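Local coordinates for hypothetical protein Ta0108 (Thermoplasma acidophilum, PDB 1RLK), which probably hydrolyses peptidyl-tRNAs that drop off the ribosome during protein synthesis, as a member of the PTH2 family of peptidyl-tRNA hydrolases, at residues N59-D62 and E63-E66. Residues are numbered along the deposited sequence; the frame is centred on the assembly and turned at random.
Sequences NDLD and EIME
Asp60 is the N-cap of helix 61-74, and its side chain reaches forward to the backbone N of Glu63. With chi1 at 54°, its CG sits between the backbone N and the carbonyl carbon, which brings Asp60 OD1 to 3.3 Å from Glu63 N. The N-H...O angle of 150° is acceptable, but the length makes this capping bond weak. Glu63 N also makes a weak, strongly bent bond to Asp60 O, while Ile64 N makes a weak bond to Asp60 O, nearly straight but 3.4 Å long. The i to i+4 bonds shorten to 2.9 Å from the next residue on: Met65 N to Leu61 O and Glu66 N to Asp62 O.

The two acidic side chains that meet at the cap are joined through water. Asp60 OD1 and Glu63 OE2 stand 4.1 Å apart, their carboxylate planes only 17° from parallel. Water 1 sits between them, 2.7 Å from Asp60 OD1 and 2.6 Å from Glu63 OE2, close enough to donate to each, but with more acceptors around it than it has protons. Glu63 OE1 is satisfied by Tyr114 OH, Asn59 OD1 by Lys11 NZ, and Glu66 OE2 forms a salt bridge with Arg69.

On the apolar side, Leu61 CD1 approaches Ile64 CB at 4.2 Å, the side chains crossing at about a right angle; both pack on Ile94 of strand 94-103, and Ile64 also meets Val58, seating the helix start on the sheet.

The chemistry is that of a helix N-terminus: negative carboxylates gathered at the positive end of the helix dipole, where that field and the bridging water probably ease the repulsion between Asp60 and Glu63.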
ATOM      1  N   ASN A  59     -10.097  -7.091   5.697  1.00 25.14           N
ATOM      2  CA  ASN A  59     -11.122  -8.104   5.463  1.00 25.77           C
ATOM      3  C   ASN A  59     -11.717  -8.062   4.066  1.00 25.72           C
ATOM      4  O   ASN A  59     -12.094  -9.092   3.513  1.00 25.29           O
ATOM      5  CB  ASN A  59     -12.254  -7.942   6.478  1.00 26.68           C
ATOM      6  CG  ASN A  59     -11.852  -8.394   7.851  1.00 28.77           C
ATOM      7  OD1 ASN A  59     -11.083  -9.351   7.995  1.00 31.56           O
ATOM      8  ND2 ASN A  59     -12.370  -7.715   8.876  1.00 32.13           N
ATOM      9  N   ASP A  60     -11.821  -6.866   3.503  1.00 25.71           N
ATOM     10  CA  ASP A  60     -12.532  -6.734   2.241  1.00 25.86           C
ATOM     11  C   ASP A  60     -12.253  -5.410   1.542  1.00 25.54           C
ATOM     12  O   ASP A  60     -11.450  -4.589   1.998  1.00 24.61           O
ATOM     13  CB  ASP A  60     -14.050  -6.969   2.455  1.00 26.09           C
ATOM     14  CG  ASP A  60     -14.640  -6.093   3.531  1.00 26.86           C
ATOM     15  OD1 ASP A  60     -14.217  -4.928   3.690  1.00 26.87           O
ATOM     16  OD2 ASP A  60     -15.562  -6.494   4.272  1.00 32.02           O
ATOM     17  N   LEU A  61     -12.912  -5.230   0.402  1.00 25.39           N
ATOM     18  CA  LEU A  61     -12.732  -4.053  -0.419  1.00 25.04           C
ATOM     19  C   LEU A  61     -13.094  -2.793   0.326  1.00 24.98           C
ATOM     20  O   LEU A  61     -12.415  -1.783   0.221  1.00 24.32           O
ATOM     21  CB  LEU A  61     -13.573  -4.192  -1.701  1.00 24.89           C
ATOM     22  CG  LEU A  61     -13.298  -3.119  -2.750  1.00 26.16           C
ATOM     23  CD1 LEU A  61     -11.811  -3.045  -3.050  1.00 26.04           C
ATOM     24  CD2 LEU A  61     -14.100  -3.459  -4.008  1.00 27.16           C
ATOM     25  N   ASP A  62     -14.165  -2.843   1.110  1.00 25.83           N
ATOM     26  CA  ASP A  62     -14.560  -1.671   1.895  1.00 26.04           C
ATOM     27  C   ASP A  62     -13.425  -1.137   2.762  1.00 24.96           C
ATOM     28  O   ASP A  62     -13.223   0.076   2.855  1.00 25.14           O
ATOM     29  CB  ASP A  62     -15.792  -1.990   2.753  1.00 27.17           C
ATOM     30  CG  ASP A  62     -17.073  -2.031   1.933  1.00 30.82           C
ATOM     31  OD1 ASP A  62     -17.333  -1.051   1.183  1.00 34.49           O
ATOM     32  OD2 ASP A  62     -17.865  -3.009   1.964  1.00 35.85           O
ATOM     33  N   GLU A  63     -12.654  -2.023   3.372  1.00 24.06           N
ATOM     34  CA  GLU A  63     -11.529  -1.572   4.201  1.00 23.74           C
ATOM     35  C   GLU A  63     -10.465  -0.904   3.347  1.00 22.18           C
ATOM     36  O   GLU A  63      -9.951   0.136   3.714  1.00 21.89           O
ATOM     37  CB  GLU A  63     -10.897  -2.726   4.991  1.00 24.32           C
ATOM     38  CG  GLU A  63     -11.849  -3.529   5.870  1.00 27.11           C
ATOM     39  CD  GLU A  63     -12.527  -2.700   6.939  1.00 31.40           C
ATOM     40  OE1 GLU A  63     -11.971  -1.659   7.352  1.00 31.76           O
ATOM     41  OE2 GLU A  63     -13.639  -3.105   7.366  1.00 37.01           O
ATOM     42  N   ILE A  64     -10.134  -1.506   2.206  1.00 21.50           N
ATOM     43  CA  ILE A  64      -9.245  -0.853   1.226  1.00 21.02           C
ATOM     44  C   ILE A  64      -9.699   0.580   0.918  1.00 20.94           C
ATOM     45  O   ILE A  64      -8.900   1.510   0.923  1.00 20.45           O
ATOM     46  CB  ILE A  64      -9.190  -1.672  -0.094  1.00 20.72           C
ATOM     47  CG1 ILE A  64      -8.598  -3.059   0.138  1.00 20.12           C
ATOM     48  CG2 ILE A  64      -8.383  -0.939  -1.167  1.00 20.92           C
ATOM     49  CD1 ILE A  64      -7.110  -3.051   0.473  1.00 19.34           C
ATOM     50  N   MET A  65     -10.992   0.757   0.662  1.00 21.83           N
ATOM     51  CA  MET A  65     -11.510   2.066   0.249  1.00 22.10           C
ATOM     52  C   MET A  65     -11.554   3.070   1.415  1.00 21.96           C
ATOM     53  O   MET A  65     -11.407   4.288   1.228  1.00 21.40           O
ATOM     54  CB  MET A  65     -12.894   1.887  -0.392  1.00 22.66           C
ATOM     55  CG  MET A  65     -12.883   1.008  -1.655  1.00 23.79           C
ATOM     56  SD  MET A  65     -11.585   1.479  -2.830  1.00 25.49           S
ATOM     57  CE  MET A  65     -11.990   3.100  -3.155  1.00 23.43           C
ATOM     58  N   GLU A  66     -11.694   2.557   2.631  1.00 22.14           N
ATOM     59  CA  GLU A  66     -11.642   3.393   3.825  1.00 22.09           C
ATOM     60  C   GLU A  66     -10.237   3.942   4.037  1.00 20.95           C
ATOM     61  O   GLU A  66     -10.063   5.095   4.368  1.00 20.55           O
ATOM     62  CB  GLU A  66     -12.064   2.566   5.046  1.00 23.30           C
ATOM     63  CG  GLU A  66     -12.134   3.355   6.334  1.00 26.97           C
ATOM     64  CD  GLU A  66     -13.242   4.388   6.316  1.00 32.92           C
ATOM     65  OE1 GLU A  66     -14.219   4.223   5.541  1.00 35.15           O
ATOM     66  OE2 GLU A  66     -13.133   5.365   7.085  1.00 36.68           O
TER
HETATM   67  O   HOH W   1     -15.543  -4.176   5.968  1.00 44.19           O